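Local atomic coordinates of D-galactonate dehydratase family member SEN1436 (Salmonella enterica subsp. enterica serovar Enteritidis, PDB entry 3TW9), a protein that catalyses, weakly and in vitro, the magnesium-dependent dehydration of D-gluconate to 2-dehydro-3-deoxy-D-gluconate, probably without a significant role in its degradation in vivo. Residues G62-V73 with P110-G118; T91-S99 with I327-K335. One frame throughout, in Å; residues are numbered along the deposited sequence.

Helix 110-131 connects the two contacts, whose centres lie about 15 Å apart. Contact 1 is internal to the N-terminal capping domain: it sets the end of strand 59-63, the following loop and the start of helix 70-85 against the first turns of helix 110-131. Contact 2 joins that domain, through helix 93-101, to helix 330-342 of the barrel domain. Along the chain the segments alternate, 62-73, 91-99, 110-118 and 327-335, so the two pairings interlock. They also touch directly, Ser117 CB packing 3.5 Å from Gly329 N. Through helix 110-131, contact 1 thus connects the loop carrying Gln68, assigned to the substrate site, with the barrel domain, whose Asp248, Glu274 and Glu300 bind the magnesium ion.

Contact 1: G62-V73 with P110-G118; sequences GCATFTQRIFAV and PIMNNALSG
Ile111, Asn114 and Phe66 bury the largest areas in this contact between the strand-loop-helix segment 62-73 and the opening turns of helix 110-131. Ile111 lies between the Phe66 ring and the start of helix 70-85. Ile111 CG1 meets the edge of the ring near the ring plane, 3.8 Å from Phe66 CE2, while Ile111 CD1 runs on to Ala72 CB at 3.8 Å. The other branch, Ile111 CG2, is anti to the backbone N and approaches Val73 CG2 at 4.0 Å. Phe66 has CG anti to its own N (chi1 171°), which lays the ring alongside Pro110, with Phe66 CE2 3.6 Å from Pro110 CB; Arg69 CB sits over one ring face, offset toward the rim. The ring is thus hemmed in by aliphatic carbon from both segments. Asn114 projects toward the loop, its CB 3.7 Å from Ala64 O. At the strand end the backbones come close: Ser117 OG donates to Cys63 O at 2.9 Å, nearly along the C=O axis, and Gly62 CA makes a CA-H...O contact of 3.3 Å with Gly118 O. Gln68, in the 3-10 turn that leads into helix 70-85, is assigned to the substrate-binding site. Strand 59-63 forms one edge of the three-stranded antiparallel sheet; Gly62, and Ala64 just past the strand end, bond through their backbones to Val49 and Ala47 of strand 46-53, and Ile77 of helix 70-85 packs against both Ala64 and Ala115.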
loop_
_atom_site.group_PDB
_atom_site.type_symbol
_atom_site.label_atom_id
_atom_site.label_comp_id
_atom_site.label_asym_id
_atom_site.label_seq_id
_atom_site.Cartn_x
_atom_site.Cartn_y
_atom_site.Cartn_z
ATOM N N GLY C 62 -20.993 5.107 3.566
ATOM C CA GLY C 62 -20.165 4.674 2.456
ATOM C C GLY C 62 -20.898 4.786 1.135
ATOM O O GLY C 62 -22.117 4.732 1.091
ATOM N N CYS C 63 -20.146 4.976 0.057
ATOM C CA CYS C 63 -20.739 5.046 -1.254
ATOM C C CYS C 63 -20.780 3.669 -1.898
ATOM O O CYS C 63 -19.757 2.955 -1.919
ATOM C CB CYS C 63 -19.996 6.026 -2.171
ATOM S SG CYS C 63 -20.881 6.464 -3.680
ATOM N N ALA C 64 -21.949 3.347 -2.470
ATOM C CA ALA C 64 -22.153 2.135 -3.268
ATOM C C ALA C 64 -22.713 2.441 -4.643
ATOM O O ALA C 64 -23.456 1.632 -5.210
ATOM C CB ALA C 64 -23.088 1.138 -2.496
ATOM N N THR C 65 -22.370 3.609 -5.194
ATOM C CA THR C 65 -23.004 4.082 -6.404
ATOM C C THR C 65 -22.401 3.497 -7.689
ATOM O O THR C 65 -21.364 3.988 -8.183
ATOM C CB THR C 65 -23.021 5.635 -6.421
ATOM O OG1 THR C 65 -23.597 6.110 -5.176
ATOM C CG2 THR C 65 -23.796 6.191 -7.620
ATOM N N PHE C 66 -23.035 2.417 -8.156
ATOM C CA PHE C 66 -23.005 1.988 -9.549
ATOM C C PHE C 66 -24.406 2.357 -10.025
ATOM O O PHE C 66 -25.355 1.586 -9.880
ATOM C CB PHE C 66 -22.726 0.468 -9.605
ATOM C CG PHE C 66 -22.868 -0.177 -10.969
ATOM C CD1 PHE C 66 -22.903 0.559 -12.153
ATOM C CD2 PHE C 66 -22.917 -1.568 -11.057
ATOM C CE1 PHE C 66 -23.015 -0.060 -13.389
ATOM C CE2 PHE C 66 -23.021 -2.207 -12.303
ATOM C CZ PHE C 66 -23.080 -1.447 -13.472
ATOM N N THR C 67 -24.517 3.550 -10.610
ATOM C CA THR C 67 -25.835 4.151 -10.891
ATOM C C THR C 67 -26.739 3.313 -11.812
ATOM O O THR C 67 -27.947 3.173 -11.549
ATOM C CB THR C 67 -25.710 5.618 -11.410
ATOM O OG1 THR C 67 -26.984 6.267 -11.342
ATOM C CG2 THR C 67 -25.248 5.678 -12.864
ATOM N N GLN C 68 -26.145 2.711 -12.848
ATOM C CA GLN C 68 -26.917 1.946 -13.838
ATOM C C GLN C 68 -27.496 0.639 -13.284
ATOM O O GLN C 68 -28.363 0.038 -13.925
ATOM C CB GLN C 68 -26.094 1.680 -15.088
ATOM C CG GLN C 68 -25.645 2.942 -15.837
ATOM C CD GLN C 68 -24.296 3.486 -15.369
ATOM O OE1 GLN C 68 -23.776 3.091 -14.343
ATOM N NE2 GLN C 68 -23.745 4.423 -16.136
ATOM N N ARG C 69 -27.025 0.205 -12.118
ATOM C CA ARG C 69 -27.512 -1.052 -11.526
ATOM C C ARG C 69 -27.866 -0.872 -10.063
ATOM O O ARG C 69 -27.807 -1.812 -9.273
ATOM C CB ARG C 69 -26.532 -2.222 -11.762
ATOM C CG ARG C 69 -26.380 -2.655 -13.227
ATOM C CD ARG C 69 -27.619 -3.332 -13.810
ATOM N NE ARG C 69 -27.430 -3.780 -15.193
ATOM C CZ ARG C 69 -27.541 -3.016 -16.287
ATOM N NH1 ARG C 69 -27.882 -1.738 -16.194
ATOM N NH2 ARG C 69 -27.335 -3.543 -17.495
ATOM N N ILE C 70 -28.291 0.347 -9.712
ATOM C CA ILE C 70 -28.510 0.707 -8.332
ATOM C C ILE C 70 -29.394 -0.245 -7.524
ATOM O O ILE C 70 -29.085 -0.510 -6.379
ATOM C CB ILE C 70 -28.986 2.202 -8.189
ATOM C CG1 ILE C 70 -28.346 2.856 -6.965
ATOM C CG2 ILE C 70 -30.516 2.326 -8.134
ATOM C CD1 ILE C 70 -26.873 3.137 -7.115
ATOM N N PHE C 71 -30.464 -0.785 -8.137
ATOM C CA PHE C 71 -31.390 -1.661 -7.399
ATOM C C PHE C 71 -30.767 -3.019 -7.120
ATOM O O PHE C 71 -31.019 -3.604 -6.081
ATOM C CB PHE C 71 -32.746 -1.811 -8.114
ATOM C CG PHE C 71 -33.506 -0.530 -8.242
ATOM C CD1 PHE C 71 -33.891 0.172 -7.101
ATOM C CD2 PHE C 71 -33.890 -0.058 -9.485
ATOM C CE1 PHE C 71 -34.622 1.362 -7.202
ATOM C CE2 PHE C 71 -34.624 1.125 -9.600
ATOM C CZ PHE C 71 -34.983 1.835 -8.457
ATOM N N ALA C 72 -29.919 -3.488 -8.039
ATOM C CA ALA C 72 -29.166 -4.728 -7.829
ATOM C C ALA C 72 -28.080 -4.596 -6.747
ATOM O O ALA C 72 -27.840 -5.538 -5.968
ATOM C CB ALA C 72 -28.590 -5.252 -9.171
ATOM N N VAL C 73 -27.448 -3.423 -6.688
ATOM C CA VAL C 73 -26.547 -3.079 -5.586
ATOM C C VAL C 73 -27.266 -3.125 -4.222
ATOM O O VAL C 73 -26.762 -3.727 -3.275
ATOM C CB VAL C 73 -25.873 -1.716 -5.824
ATOM C CG1 VAL C 73 -25.029 -1.298 -4.587
ATOM C CG2 VAL C 73 -24.994 -1.784 -7.088
ATOM N N PRO C 110 -18.711 -5.175 -10.847
ATOM C CA PRO C 110 -19.140 -3.806 -10.437
ATOM C C PRO C 110 -20.242 -3.812 -9.376
ATOM O O PRO C 110 -20.240 -2.969 -8.464
ATOM C CB PRO C 110 -19.576 -3.156 -11.753
ATOM C CG PRO C 110 -19.940 -4.316 -12.692
ATOM C CD PRO C 110 -19.019 -5.483 -12.264
ATOM N N ILE C 111 -21.148 -4.791 -9.441
ATOM C CA ILE C 111 -22.178 -4.865 -8.411
ATOM C C ILE C 111 -21.601 -5.373 -7.075
ATOM O O ILE C 111 -21.778 -4.738 -6.015
ATOM C CB ILE C 111 -23.440 -5.656 -8.856
ATOM C CG1 ILE C 111 -24.112 -5.037 -10.082
ATOM C CG2 ILE C 111 -24.471 -5.694 -7.680
ATOM C CD1 ILE C 111 -25.198 -5.972 -10.682
ATOM N N MET C 112 -20.848 -6.472 -7.132
ATOM C CA MET C 112 -20.148 -7.018 -5.963
ATOM C C MET C 112 -19.236 -5.996 -5.280
ATOM O O MET C 112 -19.262 -5.853 -4.081
ATOM C CB MET C 112 -19.299 -8.253 -6.352
ATOM C CG MET C 112 -20.078 -9.376 -7.053
ATOM S SD MET C 112 -21.263 -10.164 -5.920
ATOM C CE MET C 112 -20.216 -11.031 -4.783
ATOM N N ASN C 113 -18.414 -5.307 -6.064
ATOM C CA ASN C 113 -17.440 -4.376 -5.492
ATOM C C ASN C 113 -18.144 -3.178 -4.825
ATOM O O ASN C 113 -17.666 -2.663 -3.799
ATOM C CB ASN C 113 -16.487 -3.872 -6.555
ATOM C CG ASN C 113 -15.570 -4.986 -7.157
ATOM O OD1 ASN C 113 -15.605 -6.148 -6.753
ATOM N ND2 ASN C 113 -14.777 -4.613 -8.147
ATOM N N ASN C 114 -19.251 -2.725 -5.431
ATOM C CA ASN C 114 -19.994 -1.565 -4.883
ATOM C C ASN C 114 -20.668 -1.883 -3.549
ATOM O O ASN C 114 -20.648 -1.070 -2.623
ATOM C CB ASN C 114 -20.975 -0.987 -5.913
ATOM C CG ASN C 114 -20.329 0.064 -6.801
ATOM O OD1 ASN C 114 -19.907 -0.208 -7.933
ATOM N ND2 ASN C 114 -20.228 1.268 -6.286
ATOM N N ALA C 115 -21.213 -3.089 -3.439
ATOM C CA ALA C 115 -21.721 -3.600 -2.150
ATOM C C ALA C 115 -20.655 -3.611 -1.073
ATOM O O ALA C 115 -20.925 -3.207 0.052
ATOM C CB ALA C 115 -22.318 -5.005 -2.320
ATOM N N LEU C 116 -19.426 -4.035 -1.412
ATOM C CA LEU C 116 -18.309 -4.026 -0.463
ATOM C C LEU C 116 -17.859 -2.613 -0.074
ATOM O O LEU C 116 -17.539 -2.346 1.105
ATOM C CB LEU C 116 -17.098 -4.738 -1.067
ATOM C CG LEU C 116 -17.066 -6.240 -1.036
ATOM C CD1 LEU C 116 -16.230 -6.659 -2.209
ATOM C CD2 LEU C 116 -16.466 -6.706 0.288
ATOM N N SER C 117 -17.829 -1.730 -1.071
ATOM C CA SER C 117 -17.406 -0.336 -0.884
ATOM C C SER C 117 -18.328 0.414 0.068
ATOM O O SER C 117 -17.855 1.177 0.892
ATOM C CB SER C 117 -17.421 0.384 -2.197
ATOM O OG SER C 117 -17.131 1.757 -1.983
ATOM N N GLY C 118 -19.638 0.200 -0.050
ATOM C CA GLY C 118 -20.561 0.869 0.879
ATOM C C GLY C 118 -20.178 0.575 2.316
ATOM O O GLY C 118 -20.078 1.481 3.154
#

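Contact 2: T91-S99 with I327-K335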
loop_
_atom_site.group_PDB
_atom_site.type_symbol
_atom_site.label_atom_id
_atom_site.label_comp_id
_atom_site.label_asym_id
_atom_site.label_seq_id
_atom_site.Cartn_x
_atom_site.Cartn_y
_atom_site.Cartn_z
ATOM N N THR C 91 -14.168 -2.345 13.904
ATOM C CA THR C 91 -12.789 -1.849 13.879
ATOM C C THR C 91 -11.881 -2.717 12.968
ATOM O O THR C 91 -10.807 -2.263 12.548
ATOM C CB THR C 91 -12.191 -1.674 15.287
ATOM O OG1 THR C 91 -11.930 -2.950 15.867
ATOM C CG2 THR C 91 -13.149 -0.864 16.205
ATOM N N ARG C 92 -12.334 -3.944 12.677
ATOM C CA ARG C 92 -11.589 -4.916 11.852
ATOM C C ARG C 92 -11.853 -4.733 10.368
ATOM O O ARG C 92 -12.394 -5.597 9.705
ATOM C CB ARG C 92 -11.884 -6.356 12.307
ATOM C CG ARG C 92 -11.593 -6.580 13.815
ATOM C CD ARG C 92 -11.606 -8.026 14.238
ATOM N NE ARG C 92 -10.573 -8.824 13.556
ATOM C CZ ARG C 92 -10.419 -10.128 13.708
ATOM N NH1 ARG C 92 -11.235 -10.790 14.523
ATOM N NH2 ARG C 92 -9.457 -10.770 13.044
ATOM N N ILE C 93 -11.471 -3.578 9.843
ATOM C CA ILE C 93 -11.816 -3.206 8.477
ATOM C C ILE C 93 -11.308 -4.188 7.447
ATOM O O ILE C 93 -12.086 -4.678 6.606
ATOM C CB ILE C 93 -11.325 -1.782 8.136
ATOM C CG1 ILE C 93 -11.981 -0.760 9.097
ATOM C CG2 ILE C 93 -11.689 -1.418 6.711
ATOM C CD1 ILE C 93 -11.843 0.711 8.611
ATOM N N GLU C 94 -10.022 -4.495 7.543
ATOM C CA GLU C 94 -9.351 -5.391 6.594
ATOM C C GLU C 94 -9.931 -6.804 6.678
ATOM O O GLU C 94 -10.183 -7.425 5.663
ATOM C CB GLU C 94 -7.855 -5.422 6.897
ATOM C CG GLU C 94 -7.045 -6.169 5.837
ATOM C CD GLU C 94 -7.029 -5.451 4.482
ATOM O OE1 GLU C 94 -6.686 -4.257 4.466
ATOM O OE2 GLU C 94 -7.339 -6.079 3.449
ATOM N N ASP C 95 -10.176 -7.282 7.895
ATOM C CA ASP C 95 -10.693 -8.653 8.062
ATOM C C ASP C 95 -12.081 -8.768 7.470
ATOM O O ASP C 95 -12.403 -9.766 6.816
ATOM C CB ASP C 95 -10.715 -9.087 9.528
ATOM C CG ASP C 95 -11.129 -10.553 9.695
ATOM O OD1 ASP C 95 -10.291 -11.435 9.408
ATOM O OD2 ASP C 95 -12.288 -10.810 10.114
ATOM N N ILE C 96 -12.903 -7.741 7.701
ATOM C CA ILE C 96 -14.210 -7.648 7.087
ATOM C C ILE C 96 -14.120 -7.564 5.557
ATOM O O ILE C 96 -14.901 -8.207 4.861
ATOM C CB ILE C 96 -15.011 -6.451 7.665
ATOM C CG1 ILE C 96 -15.580 -6.848 9.032
ATOM C CG2 ILE C 96 -16.120 -6.018 6.714
ATOM C CD1 ILE C 96 -16.167 -5.686 9.858
ATOM N N TRP C 97 -13.166 -6.790 5.049
ATOM C CA TRP C 97 -12.996 -6.677 3.582
ATOM C C TRP C 97 -12.585 -8.025 2.984
ATOM O O TRP C 97 -13.199 -8.486 2.011
ATOM C CB TRP C 97 -11.991 -5.585 3.170
ATOM C CG TRP C 97 -12.180 -5.163 1.746
ATOM C CD1 TRP C 97 -12.975 -4.183 1.289
ATOM C CD2 TRP C 97 -11.581 -5.778 0.581
ATOM N NE1 TRP C 97 -12.922 -4.119 -0.081
ATOM C CE2 TRP C 97 -12.061 -5.083 -0.543
ATOM C CE3 TRP C 97 -10.647 -6.820 0.398
ATOM C CZ2 TRP C 97 -11.673 -5.404 -1.849
ATOM C CZ3 TRP C 97 -10.259 -7.143 -0.892
ATOM C CH2 TRP C 97 -10.764 -6.428 -2.005
ATOM N N GLN C 98 -11.555 -8.627 3.569
ATOM C CA GLN C 98 -11.001 -9.890 3.083
ATOM C C GLN C 98 -12.006 -11.027 3.154
ATOM O O GLN C 98 -12.105 -11.814 2.213
ATOM C CB GLN C 98 -9.717 -10.273 3.828
ATOM C CG GLN C 98 -8.498 -9.337 3.586
ATOM C CD GLN C 98 -8.012 -9.341 2.144
ATOM O OE1 GLN C 98 -8.083 -10.356 1.452
ATOM N NE2 GLN C 98 -7.503 -8.203 1.691
ATOM N N SER C 99 -12.757 -11.106 4.252
ATOM C CA SER C 99 -13.812 -12.134 4.366
ATOM C C SER C 99 -15.054 -11.814 3.534
ATOM O O SER C 99 -15.679 -12.710 2.948
ATOM C CB SER C 99 -14.182 -12.401 5.833
ATOM O OG SER C 99 -14.630 -11.218 6.502
ATOM N N ILE C 327 -14.140 -0.511 -7.353
ATOM C CA ILE C 327 -13.063 -1.460 -7.014
ATOM C C ILE C 327 -13.143 -1.898 -5.544
ATOM O O ILE C 327 -12.256 -2.579 -5.049
ATOM C CB ILE C 327 -11.648 -0.924 -7.382
ATOM C CG1 ILE C 327 -11.327 0.386 -6.641
ATOM C CG2 ILE C 327 -11.543 -0.751 -8.906
ATOM C CD1 ILE C 327 -9.880 0.819 -6.737
ATOM N N GLY C 328 -14.224 -1.507 -4.858
ATOM C CA GLY C 328 -14.487 -2.037 -3.528
ATOM C C GLY C 328 -14.166 -1.178 -2.324
ATOM O O GLY C 328 -14.095 -1.700 -1.227
ATOM N N GLY C 329 -13.976 0.129 -2.514
ATOM C CA GLY C 329 -13.773 0.982 -1.337
ATOM C C GLY C 329 -12.404 1.588 -1.145
ATOM O O GLY C 329 -11.512 1.456 -2.001
ATOM N N ILE C 330 -12.236 2.217 0.024
ATOM C CA ILE C 330 -10.977 2.852 0.452
ATOM C C ILE C 330 -9.875 1.822 0.682
ATOM O O ILE C 330 -8.730 2.041 0.285
ATOM C CB ILE C 330 -11.236 3.736 1.723
ATOM C CG1 ILE C 330 -12.026 4.989 1.315
ATOM C CG2 ILE C 330 -9.930 4.100 2.473
ATOM C CD1 ILE C 330 -12.574 5.818 2.485
ATOM N N THR C 331 -10.233 0.684 1.295
ATOM C CA THR C 331 -9.244 -0.374 1.539
ATOM C C THR C 331 -8.524 -0.777 0.230
ATOM O O THR C 331 -7.302 -0.630 0.139
ATOM C CB THR C 331 -9.859 -1.561 2.295
ATOM O OG1 THR C 331 -10.264 -1.130 3.609
ATOM C CG2 THR C 331 -8.875 -2.753 2.397
ATOM N N PRO C 332 -9.268 -1.220 -0.804
ATOM C CA PRO C 332 -8.518 -1.542 -2.027
ATOM C C PRO C 332 -7.948 -0.357 -2.796
ATOM O O PRO C 332 -6.869 -0.492 -3.400
ATOM C CB PRO C 332 -9.545 -2.296 -2.879
ATOM C CG PRO C 332 -10.873 -1.845 -2.333
ATOM C CD PRO C 332 -10.649 -1.734 -0.871
ATOM N N ALA C 333 -8.631 0.794 -2.784
ATOM C CA ALA C 333 -8.147 1.961 -3.531
ATOM C C ALA C 333 -6.824 2.471 -2.959
ATOM O O ALA C 333 -5.942 2.875 -3.714
ATOM C CB ALA C 333 -9.175 3.077 -3.543
ATOM N N ARG C 334 -6.702 2.454 -1.641
ATOM C CA ARG C 334 -5.477 2.824 -0.944
ATOM C C ARG C 334 -4.321 1.908 -1.357
ATOM O O ARG C 334 -3.204 2.381 -1.626
ATOM C CB ARG C 334 -5.698 2.749 0.577
ATOM C CG ARG C 334 -5.168 3.927 1.331
ATOM C CD ARG C 334 -3.700 3.812 1.585
ATOM N NE ARG C 334 -3.041 5.089 1.345
ATOM C CZ ARG C 334 -1.939 5.512 1.959
ATOM N NH1 ARG C 334 -1.334 4.775 2.881
ATOM N NH2 ARG C 334 -1.445 6.696 1.639
ATOM N N LYS C 335 -4.594 0.612 -1.436
ATOM C CA LYS C 335 -3.577 -0.373 -1.847
ATOM C C LYS C 335 -3.132 -0.104 -3.267
ATOM O O LYS C 335 -1.932 -0.167 -3.561
ATOM C CB LYS C 335 -4.077 -1.807 -1.691
ATOM C CG LYS C 335 -4.252 -2.188 -0.250
ATOM C CD LYS C 335 -4.672 -3.627 -0.135
ATOM C CE LYS C 335 -5.044 -3.915 1.312
ATOM N NZ LYS C 335 -5.864 -5.161 1.377
HETATM O O HOH W 1 -8.197 -1.936 5.593
#
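Glu94 OE2 is gripped by two donors, one from each segment. Lys335 NZ reaches Glu94 OE2 at 2.7 Å in a salt bridge, on the syn side but 31° out of the carboxylate plane. Gln98 NE2, one turn along the same helix, meets Glu94 OE2 at 2.8 Å in a nearly straight bond. The bend of Glu94 at chi2 (67°) turns the carboxylate toward helix 330-342, from which the extended Lys335 chain comes the opposite way. A water donates to the other oxygen, Glu94 OE1, and also to Thr331 OG1, whose strongest partner is Asp120 on helix 110-131. Trp97 combines a polar edge with an apolar face: Trp97 NE1 donates to Gly328 O at 2.9 Å, the acceptor lying close to the indole plane, which fixes the rotation of the ring. Pro332 CD lies above the plane toward the rim, 3.6 Å from Trp97 CE2, and Thr331 CG2 sits over a face, 4.1 Å from Trp97 CG. The axes of 93-99 and 330-335 cross at -96°, joining the capping domain to the barrel domain. Lys335 NZ also forms a salt bridge with Glu341 of the second subunit, so one ammonium group links both domains and the subunit interface; flanked by two carboxylates, it would be expected to stay protonated.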